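Long-range contacts in heat shock protein, putative (Plasmodium falciparum, PDB 1Y6Z), which probably acts as an ATP-dependent chaperone of the Hsp90 family that binds unfolded proteins, the chain described here being its middle domain: residues Ser46-Leu51 with Ile100-Asn105; Tyr52-Leu57 with Asn152-Tyr157; Met135-Lys140 with Ala173-Phe178. All coordinates share one frame; numbering follows the deposited sequence. Where two conformers were deposited one is given.

Interaction 1. Residues Ser46-Leu51 with Ile100-Asn105; sequences SFNSIL and IVDSEN
Strand 47-51 runs against strand 100-103 almost exactly antiparallel, at 172° with the axes 4.6 Å apart; N48-D102 and I50-I100 are hydrogen-bonded pairs, F47-S103 and S49-V101 non-hydrogen-bonded ones. Both belong to the mixed five-stranded sheet of the Hsp90 middle domain, where strand 47-53 sits between 35-41 and 98-103. At the N48-D102 pair the bonds are reciprocal: N48 N donates to D102 O, and D102 N to N48 O, each over 2.9 Å. One more bond extends the ladder past the last bridge, E104 N donating to S46 O at 3.1 Å.

Toward the other end, I100 O is gripped twice. I50 N approaches it at 3.2 Å with a bent N-H geometry of 146°, and S49 OG adds a tighter bond of 2.8 Å. The serine hydroxyl is swung opposite its own backbone N (chi1 -170°), which carries it across to the neighbouring strand. Serine suits this buried site, for it is small and its polar atom is spent on a backbone carbonyl.

F47, S49, V101 and S103 share a face. F47 and V101 carry the apolar packing under helix 121-141, with I124 on F47 and I128 on V101, beside the two small serines. The opposite face bears N48, I50, I100 and D102, with the chain's N-terminal residues I6, W7 and K8 lying over it. D102 is a buried acid, but W7 NE1 bonds to OD1 and the backbone N of R79 to OD2, so both carboxylate oxygens are satisfied. Beside it I100 and I50 meet more loosely, CG1 to CG1 at 4.4 Å. Under the helix, one branch of V101 slants in on the F47 ring, V101 CG1 lying 4.1 Å from F47 CD1.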
# COMPACT_ATOMS: atom_id res chain seq x y z
N SER B 46 -15.09 -16.59 -3.12
CA SER B 46 -15.09 -16.92 -1.71
C SER B 46 -13.94 -17.82 -1.24
O SER B 46 -13.77 -18.96 -1.70
CB SER B 46 -16.43 -17.49 -1.31
OG SER B 46 -16.96 -16.69 -0.28
N PHE B 47 -13.16 -17.29 -0.29
CA PHE B 47 -12.11 -18.09 0.37
C PHE B 47 -11.75 -17.46 1.73
O PHE B 47 -12.03 -16.27 1.98
CB PHE B 47 -10.89 -18.33 -0.54
CG PHE B 47 -10.02 -17.10 -0.76
CD1 PHE B 47 -9.02 -16.76 0.16
CD2 PHE B 47 -10.20 -16.29 -1.87
CE1 PHE B 47 -8.23 -15.63 -0.03
CE2 PHE B 47 -9.41 -15.13 -2.06
CZ PHE B 47 -8.41 -14.82 -1.15
N ASN B 48 -11.18 -18.30 2.60
CA ASN B 48 -10.62 -17.89 3.89
C ASN B 48 -9.12 -18.11 3.85
O ASN B 48 -8.65 -19.00 3.17
CB ASN B 48 -11.17 -18.80 4.98
CG ASN B 48 -12.66 -18.90 4.96
OD1 ASN B 48 -13.37 -17.98 5.39
ND2 ASN B 48 -13.17 -20.06 4.51
N SER B 49 -8.34 -17.30 4.57
CA SER B 49 -6.92 -17.57 4.59
C SER B 49 -6.37 -17.17 5.94
O SER B 49 -6.86 -16.25 6.56
CB SER B 49 -6.15 -16.89 3.46
OG SER B 49 -4.79 -17.34 3.35
N ILE B 50 -5.41 -17.94 6.42
CA ILE B 50 -4.61 -17.46 7.57
C ILE B 50 -3.19 -17.64 7.08
O ILE B 50 -2.85 -18.74 6.63
CB ILE B 50 -4.81 -18.28 8.89
CG1 ILE B 50 -6.29 -18.46 9.24
CG2 ILE B 50 -3.99 -17.57 10.03
CD1 ILE B 50 -6.55 -19.31 10.49
N LEU B 51 -2.37 -16.58 7.18
CA LEU B 51 -1.04 -16.61 6.65
C LEU B 51 -0.14 -16.26 7.83
O LEU B 51 -0.48 -15.41 8.58
CB LEU B 51 -0.91 -15.51 5.60
CG LEU B 51 -1.71 -15.68 4.27
CD1 LEU B 51 -1.30 -14.41 3.39
CD2 LEU B 51 -1.27 -16.95 3.60
N ILE B 100 -2.87 -21.31 5.31
CA ILE B 100 -3.92 -22.11 4.75
C ILE B 100 -4.74 -21.24 3.82
O ILE B 100 -4.89 -20.03 4.03
CB ILE B 100 -4.79 -22.83 5.87
CG1 ILE B 100 -5.78 -21.88 6.52
CG2 ILE B 100 -3.88 -23.58 6.97
CD1 ILE B 100 -7.16 -21.74 5.76
N VAL B 101 -5.31 -21.87 2.81
CA VAL B 101 -6.38 -21.24 2.03
C VAL B 101 -7.54 -22.25 1.97
O VAL B 101 -7.32 -23.42 1.64
CB VAL B 101 -5.94 -20.97 0.57
CG1 VAL B 101 -7.13 -20.36 -0.24
CG2 VAL B 101 -4.73 -20.06 0.52
N ASP B 102 -8.75 -21.82 2.33
CA ASP B 102 -9.92 -22.68 2.11
C ASP B 102 -10.86 -22.00 1.14
O ASP B 102 -11.46 -20.98 1.48
CB ASP B 102 -10.65 -22.94 3.41
CG ASP B 102 -11.76 -24.00 3.27
OD1 ASP B 102 -12.33 -24.36 4.30
OD2 ASP B 102 -12.04 -24.48 2.16
N SER B 103 -10.96 -22.60 -0.04
CA SER B 103 -11.76 -22.12 -1.16
C SER B 103 -13.13 -22.80 -1.23
O SER B 103 -13.27 -23.99 -0.94
CB SER B 103 -11.01 -22.39 -2.47
OG SER B 103 -11.47 -21.55 -3.50
N GLU B 104 -14.15 -22.04 -1.64
CA GLU B 104 -15.48 -22.61 -1.92
C GLU B 104 -15.53 -23.38 -3.26
O GLU B 104 -16.38 -24.26 -3.46
CB GLU B 104 -16.53 -21.48 -1.93
CG GLU B 104 -17.97 -21.96 -1.72
CD GLU B 104 -18.19 -22.51 -0.33
OE1 GLU B 104 -18.38 -23.75 -0.22
OE2 GLU B 104 -18.17 -21.72 0.65
N ASN B 105 -14.61 -23.05 -4.16
CA ASN B 105 -14.66 -23.47 -5.56
C ASN B 105 -13.44 -24.27 -5.96
O ASN B 105 -13.17 -25.33 -5.38
CB ASN B 105 -14.81 -22.24 -6.47
CG ASN B 105 -16.20 -21.57 -6.35
OD1 ASN B 105 -17.06 -22.02 -5.58
ND2 ASN B 105 -16.40 -20.48 -7.10

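Interaction 2. Residues Tyr52-Leu57 with Asn152-Tyr157; sequences YIPGSL and NTFGKY
The ring of F154 presents its edge to two backbone carbonyls of the loop that follows strand 47-53. F154 CE1 lies 3.2 Å from P54 O, and F154 CZ is 3.5 Å from S56 O, both oxygens near the ring plane, where the slightly positive C-H rim is electrostatically favourable for them. This is the dense part of the contact. The P54 ring crosses the phenyl obliquely with its CB 3.9 Å from F154 CZ, while I53 brings CG2 to 4.0 Å from F154 CE1. The CG2 of T153, the preceding residue in the helix, lies 3.6 Å above the plane of the phenyl, over its centre, and F96 stacks on the ring as well. A flat, apolar side chain is well suited to this narrow site.

Here the sheet of the Hsp90 middle domain gives way to its helices: strand 47-53 ends, and its loop passes along the kinked part of helix 145-164. L57 straddles the boundary; with CG opposite its backbone N (chi1 -164°), its branches reach over to the helix. L57 CD1 is held on the inner side, 4.0 Å from F154 CE2 and 3.9 Å from Y157 CE1, at the edge of the tyrosine ring, whose hydroxyl is hydrogen-bonded to M65 O.

Outward the fit slackens. Within the helix segment, L57 CD2 meets the far end of the K156 chain, 3.9 Å from K156 NZ, and both residues are partly exposed. S56 turns its CB away from the helix, and its hydroxyl bonds to D31.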
# COMPACT_ATOMS: atom_id res chain seq x y z
N TYR B 52 0.97 -16.98 7.99
CA TYR B 52 1.90 -16.82 9.11
C TYR B 52 3.30 -16.55 8.53
O TYR B 52 3.72 -17.18 7.57
CB TYR B 52 2.01 -18.12 9.87
CG TYR B 52 0.74 -18.51 10.65
CD1 TYR B 52 -0.24 -19.29 10.06
CD2 TYR B 52 0.58 -18.08 11.97
CE1 TYR B 52 -1.41 -19.68 10.77
CE2 TYR B 52 -0.57 -18.43 12.67
CZ TYR B 52 -1.55 -19.23 12.07
OH TYR B 52 -2.66 -19.63 12.83
N ILE B 53 4.04 -15.68 9.19
CA ILE B 53 5.46 -15.55 9.04
C ILE B 53 6.06 -16.38 10.15
O ILE B 53 5.78 -16.13 11.35
CB ILE B 53 5.90 -14.09 9.18
CG1 ILE B 53 5.31 -13.29 8.02
CG2 ILE B 53 7.45 -13.96 9.19
CD1 ILE B 53 5.70 -11.81 8.12
N PRO B 54 6.82 -17.40 9.78
CA PRO B 54 7.40 -18.29 10.78
C PRO B 54 8.36 -17.56 11.71
O PRO B 54 8.90 -16.53 11.33
CB PRO B 54 8.17 -19.35 9.91
CG PRO B 54 7.36 -19.37 8.66
CD PRO B 54 7.13 -17.88 8.42
N GLY B 55 8.58 -18.10 12.91
CA GLY B 55 9.60 -17.58 13.83
C GLY B 55 11.06 -17.79 13.46
O GLY B 55 11.95 -17.10 14.00
N SER B 56 11.32 -18.77 12.58
CA SER B 56 12.65 -19.16 12.20
C SER B 56 12.55 -19.82 10.83
O SER B 56 11.44 -20.13 10.37
CB SER B 56 13.29 -20.12 13.23
OG SER B 56 12.56 -21.32 13.34
N LEU B 57 13.68 -20.07 10.19
CA LEU B 57 13.65 -20.63 8.83
C LEU B 57 12.96 -22.01 8.82
O LEU B 57 13.35 -22.90 9.63
CB LEU B 57 15.07 -20.65 8.28
CG LEU B 57 15.37 -20.83 6.81
CD1 LEU B 57 14.61 -19.75 5.93
CD2 LEU B 57 16.92 -20.80 6.60
N ASN B 152 16.72 -10.23 9.53
CA ASN B 152 17.89 -11.16 9.72
C ASN B 152 17.65 -12.60 9.20
O ASN B 152 18.57 -13.24 8.70
CB ASN B 152 18.29 -11.25 11.21
CG ASN B 152 19.01 -10.00 11.73
OD1 ASN B 152 19.08 -9.78 12.95
ND2 ASN B 152 19.53 -9.18 10.83
N THR B 153 16.40 -13.08 9.29
CA THR B 153 16.02 -14.47 8.86
C THR B 153 15.51 -14.55 7.42
O THR B 153 15.90 -15.47 6.66
CB THR B 153 14.90 -15.01 9.78
OG1 THR B 153 15.23 -14.72 11.15
CG2 THR B 153 14.58 -16.57 9.56
N PHE B 154 14.61 -13.61 7.07
CA PHE B 154 13.87 -13.66 5.82
C PHE B 154 14.15 -12.50 4.85
O PHE B 154 13.68 -12.50 3.73
CB PHE B 154 12.35 -13.72 6.11
CG PHE B 154 11.94 -14.90 6.90
CD1 PHE B 154 11.43 -14.72 8.21
CD2 PHE B 154 12.01 -16.20 6.36
CE1 PHE B 154 11.01 -15.84 9.02
CE2 PHE B 154 11.60 -17.35 7.15
CZ PHE B 154 11.10 -17.15 8.51
N GLY B 155 14.99 -11.56 5.28
CA GLY B 155 15.42 -10.44 4.40
C GLY B 155 16.00 -10.86 3.07
O GLY B 155 15.83 -10.15 2.09
N LYS B 156 16.72 -12.02 3.02
CA LYS B 156 17.24 -12.51 1.76
C LYS B 156 16.11 -12.76 0.78
O LYS B 156 16.27 -12.50 -0.43
CB LYS B 156 18.06 -13.80 1.97
CG LYS B 156 17.30 -14.90 2.77
CD LYS B 156 18.28 -16.03 3.21
CE LYS B 156 17.49 -17.30 3.52
NZ LYS B 156 18.50 -18.46 3.84
N TYR B 157 14.95 -13.24 1.27
CA TYR B 157 13.80 -13.52 0.37
C TYR B 157 13.24 -12.22 -0.21
O TYR B 157 12.86 -12.16 -1.35
CB TYR B 157 12.70 -14.30 1.10
CG TYR B 157 13.14 -15.70 1.34
CD1 TYR B 157 13.59 -16.10 2.59
CD2 TYR B 157 13.17 -16.60 0.31
CE1 TYR B 157 14.03 -17.46 2.79
CE2 TYR B 157 13.60 -17.98 0.50
CZ TYR B 157 14.01 -18.38 1.72
OH TYR B 157 14.51 -19.69 1.90

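Interaction 3. Residues Met135-Lys140 with Ala173-Phe178; sequences MMKGLK and ASLVEF
The ammonium group of K140 is held from several directions: water 1 accepts from NZ at 2.9 Å, water 2 at 3.1 Å, and D189 OD2 forms a salt bridge with it. S174 O is close too, 2.7 Å from K140 NZ. The group lies where the end of helix 121-141 meets the turn that follows helix 169-173, in the helical region joining the two alpha/beta parts of the Hsp90 middle domain.

Water 1 is the connector. It donates to L175 O at 2.6 Å and to E177 OE2 at 2.6 Å, so lysine and glutamate, probably of opposite charge, are bridged without touching. W147 NE1 also bonds to OE2, which should help to fix the carboxylate. Water 2 donates in turn to S174 OG, which is also bonded to E171 O. Lysine fits the site by its length: with every torsion near 180° (chi1 -174°), the chain spans the gap from the helix to these acceptors.

Beneath this polar layer L175 lies against one side of the helix, on M136, K137 and K140. Its branches divide the work, CD1 turning to the buried side and CD2 to the lysines. L175 CD2 touches the aliphatic shafts of both, 3.8 Å from K140 CD and 3.9 Å from K137 CG. On the inner side M136 CB lies 3.9 Å from L175 CD1.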
# COMPACT_ATOMS: atom_id res chain seq x y z
N MET B 135 1.09 -7.22 5.87
CA MET B 135 1.53 -7.87 7.10
C MET B 135 2.99 -7.44 7.44
O MET B 135 3.25 -7.08 8.58
CB MET B 135 1.42 -9.42 7.02
CG MET B 135 2.02 -10.21 8.26
SD MET B 135 1.49 -11.96 8.40
CE MET B 135 1.77 -12.40 6.71
N MET B 136 3.91 -7.56 6.48
CA MET B 136 5.33 -7.14 6.67
C MET B 136 5.39 -5.67 6.97
O MET B 136 6.07 -5.22 7.91
CB MET B 136 6.20 -7.43 5.43
CG MET B 136 6.50 -8.93 5.16
SD MET B 136 7.39 -9.30 3.62
CE MET B 136 6.18 -8.81 2.44
N LYS B 137 4.68 -4.87 6.18
CA LYS B 137 4.75 -3.39 6.46
C LYS B 137 4.25 -3.02 7.82
O LYS B 137 4.77 -2.09 8.45
CB LYS B 137 3.97 -2.58 5.46
CG LYS B 137 4.65 -2.39 4.15
CD LYS B 137 4.09 -1.08 3.55
CE LYS B 137 2.60 -1.20 3.26
NZ LYS B 137 1.76 -0.77 4.43
N GLY B 138 3.24 -3.74 8.29
CA GLY B 138 2.78 -3.60 9.67
C GLY B 138 3.86 -4.01 10.65
O GLY B 138 4.04 -3.38 11.68
N LEU B 139 4.57 -5.09 10.35
CA LEU B 139 5.59 -5.56 11.26
C LEU B 139 6.73 -4.53 11.32
O LEU B 139 7.23 -4.25 12.39
CB LEU B 139 6.08 -6.94 10.87
CG LEU B 139 6.93 -7.76 11.86
CD1 LEU B 139 6.14 -8.14 13.12
CD2 LEU B 139 7.43 -8.99 11.16
N LYS B 140 7.10 -3.96 10.19
CA LYS B 140 8.08 -2.85 10.13
C LYS B 140 7.63 -1.62 10.97
O LYS B 140 8.42 -1.09 11.75
CB LYS B 140 8.30 -2.41 8.70
CG LYS B 140 9.45 -1.34 8.57
CD LYS B 140 9.70 -1.04 7.13
CE LYS B 140 10.65 0.19 7.03
NZ LYS B 140 10.99 0.35 5.63
N ALA B 173 11.02 -3.31 -2.15
CA ALA B 173 12.26 -2.51 -2.08
C ALA B 173 12.25 -1.58 -0.86
O ALA B 173 13.29 -1.36 -0.21
CB ALA B 173 12.43 -1.71 -3.40
N SER B 174 11.07 -1.05 -0.53
CA SER B 174 10.90 -0.16 0.61
C SER B 174 11.17 -0.84 1.97
O SER B 174 11.33 -0.15 3.00
CB SER B 174 9.50 0.50 0.56
OG SER B 174 8.48 -0.36 0.96
N LEU B 175 11.24 -2.18 1.98
CA LEU B 175 11.38 -2.99 3.23
C LEU B 175 12.81 -3.44 3.50
O LEU B 175 13.12 -3.72 4.64
CB LEU B 175 10.48 -4.26 3.21
CG LEU B 175 8.95 -4.00 3.01
CD1 LEU B 175 8.07 -5.26 2.74
CD2 LEU B 175 8.48 -3.19 4.24
N VAL B 176 13.62 -3.58 2.44
CA VAL B 176 14.96 -4.19 2.53
C VAL B 176 15.90 -3.16 3.23
O VAL B 176 15.62 -1.96 3.17
CB VAL B 176 15.50 -4.64 1.13
CG1 VAL B 176 14.61 -5.66 0.40
CG2 VAL B 176 15.72 -3.45 0.22
N GLU B 177 16.94 -3.64 3.94
CA GLU B 177 17.87 -2.79 4.69
C GLU B 177 19.32 -3.22 4.45
O GLU B 177 19.60 -4.42 4.23
CB GLU B 177 17.49 -2.78 6.18
CG GLU B 177 16.13 -2.14 6.47
CD GLU B 177 15.81 -2.02 7.96
OE1 GLU B 177 16.71 -2.30 8.79
OE2 GLU B 177 14.66 -1.65 8.25
N PHE B 178 20.23 -2.23 4.45
CA PHE B 178 21.66 -2.45 4.18
C PHE B 178 22.46 -1.57 5.10
O PHE B 178 22.02 -0.49 5.51
CB PHE B 178 22.08 -2.08 2.73
CG PHE B 178 21.27 -2.74 1.69
CD1 PHE B 178 20.11 -2.15 1.20
CD2 PHE B 178 21.62 -4.00 1.21
CE1 PHE B 178 19.33 -2.77 0.25
CE2 PHE B 178 20.84 -4.64 0.22
CZ PHE B 178 19.68 -4.02 -0.26
O HOH W 1 12.94 -1.70 6.29
O HOH W 2 8.36 0.63 3.95

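Overall arrangement
Interactions 1 and 2 use consecutive parts of strand 47-53: interaction 1 is buried inside the sheet and rests on backbone hydrogen bonds, whereas interaction 2, where the strand gives way to a loop, relies on apolar packing around an aromatic ring. Interaction 3 lies farther along the domain and joins a helix to a turn through water, charge and a leucine; like interaction 2 it is only partly buried. Helix 121-141 links all three. It covers one face of the sheet at interaction 1 and supplies a segment to interaction 3, and its M135 touches L51 of interaction 1 and I53 of interaction 2. The centres of interactions 2 and 3 are about 12 Å apart; that of interaction 1 lies about 23 Å and 25 Å from them.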